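PDB 3UN7: peptidoglycan D,D-transpeptidase PbpA from Mycobacterium tuberculosis, which probably cross-links the peptidoglycan of the mycobacterial cell wall as a penicillin-sensitive D,D-transpeptidase and takes part in regulating cell length. Local coordinates for residues Ala368-Val380 with Ile387-Ala399. Residues are numbered along the deposited sequence; the frame is centred on the assembly and turned at random.
Sequences AKLTELMVGAEKV and IPGVQIASKTGTA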
ATOM      1  N   ALA A 368     -15.313  -9.300  12.140  1.00 35.76           N
ATOM      2  CA  ALA A 368     -16.659  -8.730  11.987  1.00 36.45           C
ATOM      3  C   ALA A 368     -16.891  -7.482  12.849  1.00 36.07           C
ATOM      4  O   ALA A 368     -17.513  -6.525  12.402  1.00 35.66           O
ATOM      5  CB  ALA A 368     -17.724  -9.775  12.264  1.00 37.97           C
ATOM      6  N   LYS A 369     -16.398  -7.487  14.085  1.00 36.22           N
ATOM      7  CA  LYS A 369     -16.585  -6.326  14.942  1.00 36.80           C
ATOM      8  C   LYS A 369     -15.831  -5.152  14.331  1.00 35.39           C
ATOM      9  O   LYS A 369     -16.373  -4.067  14.223  1.00 35.95           O
ATOM     10  CB  LYS A 369     -16.128  -6.598  16.389  1.00 37.12           C
ATOM     11  CG  LYS A 369     -17.124  -7.397  17.232  1.00 39.02           C
ATOM     12  CD  LYS A 369     -16.550  -7.733  18.623  1.00 40.07           C
ATOM     13  CE  LYS A 369     -17.611  -8.306  19.565  1.00 44.66           C
ATOM     14  NZ  LYS A 369     -18.240  -9.574  19.071  1.00 48.38           N
ATOM     15  N   LEU A 370     -14.606  -5.391  13.870  1.00 34.61           N
ATOM     16  CA  LEU A 370     -13.792  -4.330  13.266  1.00 33.46           C
ATOM     17  C   LEU A 370     -14.439  -3.804  11.989  1.00 32.77           C
ATOM     18  O   LEU A 370     -14.436  -2.603  11.744  1.00 31.92           O
ATOM     19  CB  LEU A 370     -12.371  -4.837  12.983  1.00 33.02           C
ATOM     20  CG  LEU A 370     -11.486  -5.111  14.211  1.00 33.15           C
ATOM     21  CD1 LEU A 370     -10.296  -5.975  13.807  1.00 32.43           C
ATOM     22  CD2 LEU A 370     -11.027  -3.827  14.879  1.00 34.24           C
ATOM     23  N   THR A 371     -15.012  -4.714  11.204  1.00 32.85           N
ATOM     24  CA  THR A 371     -15.749  -4.353   9.999  1.00 34.18           C
ATOM     25  C   THR A 371     -16.902  -3.383  10.299  1.00 35.51           C
ATOM     26  O   THR A 371     -17.064  -2.362   9.622  1.00 35.87           O
ATOM     27  CB  THR A 371     -16.277  -5.614   9.304  1.00 34.37           C
ATOM     28  OG1 THR A 371     -15.168  -6.442   8.915  1.00 32.98           O
ATOM     29  CG2 THR A 371     -17.057  -5.243   8.065  1.00 36.13           C
ATOM     30  N   GLU A 372     -17.692  -3.716  11.319  1.00 36.56           N
ATOM     31  CA  GLU A 372     -18.816  -2.899  11.770  1.00 37.47           C
ATOM     32  C   GLU A 372     -18.343  -1.516  12.241  1.00 36.60           C
ATOM     33  O   GLU A 372     -18.953  -0.494  11.921  1.00 36.21           O
ATOM     34  CB  GLU A 372     -19.535  -3.661  12.883  1.00 39.01           C
ATOM     35  CG  GLU A 372     -20.480  -2.875  13.780  1.00 44.16           C
ATOM     36  CD  GLU A 372     -20.587  -3.515  15.174  1.00 49.49           C
ATOM     37  OE1 GLU A 372     -20.665  -2.747  16.174  1.00 49.00           O
ATOM     38  OE2 GLU A 372     -20.566  -4.780  15.258  1.00 49.99           O
ATOM     39  N   LEU A 373     -17.238  -1.490  12.976  1.00 35.42           N
ATOM     40  CA  LEU A 373     -16.650  -0.235  13.440  1.00 34.58           C
ATOM     41  C   LEU A 373     -16.222   0.635  12.254  1.00 33.63           C
ATOM     42  O   LEU A 373     -16.449   1.842  12.235  1.00 33.80           O
ATOM     43  CB  LEU A 373     -15.451  -0.532  14.361  1.00 33.77           C
ATOM     44  CG  LEU A 373     -15.810  -1.093  15.748  1.00 35.83           C
ATOM     45  CD1 LEU A 373     -14.577  -1.309  16.629  1.00 37.68           C
ATOM     46  CD2 LEU A 373     -16.760  -0.164  16.452  1.00 35.47           C
ATOM     47  N   MET A 374     -15.612  -0.007  11.269  1.00 32.60           N
ATOM     48  CA  MET A 374     -15.129   0.657  10.069  1.00 32.23           C
ATOM     49  C   MET A 374     -16.257   1.089   9.131  1.00 32.37           C
ATOM     50  O   MET A 374     -16.162   2.132   8.483  1.00 32.93           O
ATOM     51  CB  MET A 374     -14.100  -0.238   9.364  1.00 31.38           C
ATOM     52  CG  MET A 374     -12.788  -0.304  10.116  1.00 30.70           C
ATOM     53  SD  MET A 374     -11.599  -1.454   9.374  1.00 32.05           S
ATOM     54  CE  MET A 374     -11.121  -0.567   7.882  1.00 30.11           C
ATOM     55  N   VAL A 375     -17.329   0.311   9.071  1.00 32.53           N
ATOM     56  CA  VAL A 375     -18.557   0.776   8.391  1.00 32.96           C
ATOM     57  C   VAL A 375     -19.086   2.059   9.067  1.00 33.25           C
ATOM     58  O   VAL A 375     -19.474   3.025   8.394  1.00 32.91           O
ATOM     59  CB  VAL A 375     -19.649  -0.322   8.335  1.00 33.31           C
ATOM     60  CG1 VAL A 375     -21.012   0.264   7.932  1.00 34.41           C
ATOM     61  CG2 VAL A 375     -19.229  -1.426   7.346  1.00 33.51           C
ATOM     62  N   GLY A 376     -19.060   2.072  10.398  1.00 33.69           N
ATOM     63  CA  GLY A 376     -19.483   3.254  11.155  1.00 33.84           C
ATOM     64  C   GLY A 376     -18.592   4.457  10.891  1.00 33.40           C
ATOM     65  O   GLY A 376     -19.096   5.561  10.681  1.00 33.73           O
ATOM     66  N   ALA A 377     -17.272   4.256  10.925  1.00 32.52           N
ATOM     67  CA  ALA A 377     -16.313   5.337  10.638  1.00 32.81           C
ATOM     68  C   ALA A 377     -16.492   5.919   9.228  1.00 34.03           C
ATOM     69  O   ALA A 377     -16.409   7.140   9.036  1.00 34.70           O
ATOM     70  CB  ALA A 377     -14.896   4.849  10.822  1.00 31.48           C
ATOM     71  N   GLU A 378     -16.741   5.058   8.242  1.00 33.60           N
ATOM     72  CA  GLU A 378     -16.921   5.549   6.877  1.00 35.49           C
ATOM     73  C   GLU A 378     -18.086   6.534   6.831  1.00 37.49           C
ATOM     74  O   GLU A 378     -17.995   7.582   6.192  1.00 37.89           O
ATOM     75  CB  GLU A 378     -17.144   4.402   5.889  1.00 34.35           C
ATOM     76  CG  GLU A 378     -17.686   4.843   4.512  1.00 35.82           C
ATOM     77  CD  GLU A 378     -16.639   5.478   3.591  1.00 35.36           C
ATOM     78  OE1 GLU A 378     -15.460   5.645   3.992  1.00 35.86           O
ATOM     79  OE2 GLU A 378     -17.003   5.809   2.441  1.00 35.75           O
ATOM     80  N   LYS A 379     -19.159   6.202   7.543  1.00 39.87           N
ATOM     81  CA  LYS A 379     -20.396   6.992   7.523  1.00 43.18           C
ATOM     82  C   LYS A 379     -20.252   8.346   8.204  1.00 44.89           C
ATOM     83  O   LYS A 379     -20.950   9.295   7.864  1.00 46.48           O
ATOM     84  CB  LYS A 379     -21.534   6.205   8.157  1.00 43.56           C
ATOM     85  CG  LYS A 379     -22.097   5.143   7.257  1.00 45.16           C
ATOM     86  CD  LYS A 379     -23.207   4.359   7.948  1.00 48.44           C
ATOM     87  CE  LYS A 379     -23.785   3.276   7.034  1.00 50.80           C
ATOM     88  NZ  LYS A 379     -24.644   3.859   5.961  1.00 52.41           N
ATOM     89  N   VAL A 380     -19.336   8.428   9.156  1.00 45.64           N
ATOM     90  CA  VAL A 380     -19.050   9.670   9.856  1.00 47.52           C
ATOM     91  C   VAL A 380     -18.258  10.640   8.967  1.00 48.02           C
ATOM     92  O   VAL A 380     -18.678  11.781   8.763  1.00 49.23           O
ATOM     93  CB  VAL A 380     -18.331   9.372  11.196  1.00 46.86           C
ATOM     94  CG1 VAL A 380     -17.388  10.502  11.613  1.00 48.29           C
ATOM     95  CG2 VAL A 380     -19.372   9.095  12.268  1.00 47.68           C
ATOM     96  N   ILE A 387     -20.248   5.784  -3.254  1.00 47.90           N
ATOM     97  CA  ILE A 387     -20.757   5.029  -4.391  1.00 48.99           C
ATOM     98  C   ILE A 387     -22.146   4.492  -4.061  1.00 50.00           C
ATOM     99  O   ILE A 387     -22.300   3.728  -3.104  1.00 49.81           O
ATOM    100  CB  ILE A 387     -19.812   3.840  -4.752  1.00 47.96           C
ATOM    101  CG1 ILE A 387     -18.360   4.318  -4.886  1.00 47.56           C
ATOM    102  CG2 ILE A 387     -20.285   3.146  -6.032  1.00 48.49           C
ATOM    103  CD1 ILE A 387     -17.295   3.244  -4.598  1.00 45.13           C
ATOM    104  N   PRO A 388     -23.170   4.910  -4.835  1.00 51.75           N
ATOM    105  CA  PRO A 388     -24.534   4.399  -4.664  1.00 52.74           C
ATOM    106  C   PRO A 388     -24.598   2.871  -4.606  1.00 52.36           C
ATOM    107  O   PRO A 388     -24.135   2.193  -5.527  1.00 52.44           O
ATOM    108  CB  PRO A 388     -25.250   4.896  -5.923  1.00 54.30           C
ATOM    109  CG  PRO A 388     -24.535   6.147  -6.273  1.00 54.48           C
ATOM    110  CD  PRO A 388     -23.095   5.919  -5.911  1.00 52.39           C
ATOM    111  N   GLY A 389     -25.154   2.346  -3.514  1.00 51.78           N
ATOM    112  CA  GLY A 389     -25.379   0.905  -3.363  1.00 50.85           C
ATOM    113  C   GLY A 389     -24.121   0.132  -3.018  1.00 48.75           C
ATOM    114  O   GLY A 389     -24.060  -1.087  -3.199  1.00 49.02           O
ATOM    115  N   VAL A 390     -23.102   0.841  -2.549  1.00 46.74           N
ATOM    116  CA  VAL A 390     -21.870   0.197  -2.134  1.00 44.16           C
ATOM    117  C   VAL A 390     -21.510   0.680  -0.739  1.00 42.52           C
ATOM    118  O   VAL A 390     -21.264   1.873  -0.506  1.00 42.06           O
ATOM    119  CB  VAL A 390     -20.697   0.401  -3.142  1.00 43.87           C
ATOM    120  CG1 VAL A 390     -19.375  -0.022  -2.519  1.00 42.22           C
ATOM    121  CG2 VAL A 390     -20.933  -0.397  -4.431  1.00 44.27           C
ATOM    122  N   GLN A 391     -21.518  -0.267   0.188  1.00 41.15           N
ATOM    123  CA  GLN A 391     -21.159  -0.007   1.570  1.00 39.32           C
ATOM    124  C   GLN A 391     -19.651  -0.165   1.731  1.00 37.36           C
ATOM    125  O   GLN A 391     -19.085  -1.205   1.390  1.00 36.42           O
ATOM    126  CB  GLN A 391     -21.892  -0.985   2.489  1.00 39.90           C
ATOM    127  CG  GLN A 391     -21.789  -0.650   3.954  1.00 40.14           C
ATOM    128  CD  GLN A 391     -22.462  -1.687   4.831  1.00 42.69           C
ATOM    129  OE1 GLN A 391     -22.183  -2.888   4.731  1.00 43.26           O
ATOM    130  NE2 GLN A 391     -23.351  -1.229   5.704  1.00 42.79           N
ATOM    131  N   ILE A 392     -19.010   0.873   2.249  1.00 35.82           N
ATOM    132  CA  ILE A 392     -17.554   0.882   2.384  1.00 34.61           C
ATOM    133  C   ILE A 392     -17.234   0.850   3.872  1.00 33.77           C
ATOM    134  O   ILE A 392     -17.877   1.558   4.650  1.00 33.94           O
ATOM    135  CB  ILE A 392     -16.939   2.153   1.746  1.00 34.10           C
ATOM    136  CG1 ILE A 392     -17.156   2.163   0.236  1.00 35.23           C
ATOM    137  CG2 ILE A 392     -15.436   2.273   2.058  1.00 34.01           C
ATOM    138  CD1 ILE A 392     -16.712   3.464  -0.441  1.00 34.46           C
ATOM    139  N   ALA A 393     -16.275   0.009   4.256  1.00 32.50           N
ATOM    140  CA  ALA A 393     -15.716   0.008   5.594  1.00 31.70           C
ATOM    141  C   ALA A 393     -14.392   0.737   5.455  1.00 31.61           C
ATOM    142  O   ALA A 393     -13.602   0.411   4.565  1.00 30.36           O
ATOM    143  CB  ALA A 393     -15.473  -1.424   6.076  1.00 31.48           C
ATOM    144  N   SER A 394     -14.132   1.702   6.326  1.00 31.50           N
ATOM    145  CA  SER A 394     -12.919   2.484   6.190  1.00 31.65           C
ATOM    146  C   SER A 394     -12.376   2.991   7.517  1.00 32.14           C
ATOM    147  O   SER A 394     -13.036   2.902   8.550  1.00 32.86           O
ATOM    148  CB  SER A 394     -13.187   3.677   5.264  1.00 32.07           C
ATOM    149  OG  SER A 394     -13.955   4.669   5.940  1.00 31.96           O
ATOM    150  N   LYS A 395     -11.159   3.534   7.464  1.00 32.95           N
ATOM    151  CA  LYS A 395     -10.613   4.344   8.540  1.00 33.71           C
ATOM    152  C   LYS A 395      -9.792   5.466   7.898  1.00 34.43           C
ATOM    153  O   LYS A 395      -8.851   5.187   7.154  1.00 33.15           O
ATOM    154  CB  LYS A 395      -9.733   3.508   9.475  1.00 33.49           C
ATOM    155  CG  LYS A 395      -9.280   4.268  10.738  1.00 34.85           C
ATOM    156  CD  LYS A 395     -10.439   4.400  11.731  1.00 37.09           C
ATOM    157  CE  LYS A 395     -10.085   5.259  12.944  1.00 38.41           C
ATOM    158  NZ  LYS A 395      -9.850   6.677  12.571  1.00 41.60           N
ATOM    159  N   THR A 396     -10.147   6.724   8.176  1.00 35.20           N
ATOM    160  CA  THR A 396      -9.348   7.848   7.673  1.00 36.50           C
ATOM    161  C   THR A 396      -8.629   8.522   8.825  1.00 37.47           C
ATOM    162  O   THR A 396      -9.189   8.685   9.916  1.00 39.19           O
ATOM    163  CB  THR A 396     -10.151   8.879   6.802  1.00 37.02           C
ATOM    164  OG1 THR A 396     -10.441  10.059   7.547  1.00 41.73           O
ATOM    165  CG2 THR A 396     -11.422   8.308   6.272  1.00 34.88           C
ATOM    166  N   GLY A 397      -7.368   8.879   8.615  1.00 37.73           N
ATOM    167  CA  GLY A 397      -6.639   9.565   9.674  1.00 37.37           C
ATOM    168  C   GLY A 397      -5.470  10.382   9.172  1.00 37.42           C
ATOM    169  O   GLY A 397      -5.218  10.465   7.965  1.00 36.52           O
ATOM    170  N   THR A 398      -4.778  11.002  10.116  1.00 36.89           N
ATOM    171  CA  THR A 398      -3.574  11.751   9.829  1.00 37.50           C
ATOM    172  C   THR A 398      -2.444  11.126  10.612  1.00 37.29           C
ATOM    173  O   THR A 398      -2.681  10.358  11.543  1.00 36.15           O
ATOM    174  CB  THR A 398      -3.680  13.224  10.270  1.00 38.37           C
ATOM    175  OG1 THR A 398      -3.835  13.273  11.686  1.00 38.57           O
ATOM    176  CG2 THR A 398      -4.859  13.894   9.637  1.00 39.03           C
ATOM    177  N   ALA A 399      -1.223  11.472  10.219  1.00 37.68           N
ATOM    178  CA  ALA A 399      -0.017  10.967  10.848  1.00 38.38           C
ATOM    179  C   ALA A 399       1.054  12.049  10.852  1.00 39.26           C
ATOM    180  O   ALA A 399       1.506  12.478   9.789  1.00 38.86           O
ATOM    181  CB  ALA A 399       0.480   9.733  10.105  1.00 37.54           C
TER
HETATM  182  O   HOH W   1     -20.160   2.687   5.743  1.00 33.66           O
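Met374, Val375 and Glu378 pack against Ala393 and Ser394 in a buried helix-to-strand contact, where helix 364-379 crosses the edge strand 393-399 of the five-stranded antiparallel sheet. The axes of helix 368-379 and strand 393-399 approach to 5.4 Å at 65°, close enough for backbone to meet backbone. Ser394 N donates to Met374 O over 3.0 Å, nearly straight at hydrogen (174°) but from above the carbonyl plane; Glu378 N, the helical donor, reaches the same oxygen from the opposite face. One turn on, Ser394 OG donates to the anti lone pair of Glu378 OE1 (2.6 Å). The bend of Glu378 at chi2 (77°) lays its carboxylate across Ile392, with OE2 3.7 Å from Ile392 CD1. Tyr414 also bonds OE1 and Arg451 forms a salt bridge with OE2, so both oxygens are tied down. The sheet and helix belong to the transpeptidase domain of penicillin-binding proteins, in which Lys395-Thr396-Gly397 is the KTG motif; the Lys395 side chain lies about 4 Å from that of Ser193, the probable acylated nucleophile, and NZ bonds Ser252. Just before the motif in the chain, Ala393 CB packs 3.8 Å from Met374 CB, and the Val375 methyls meet the Gln391 amide. A water donates to both Val375 O and Ile392 O (2.8 Å each).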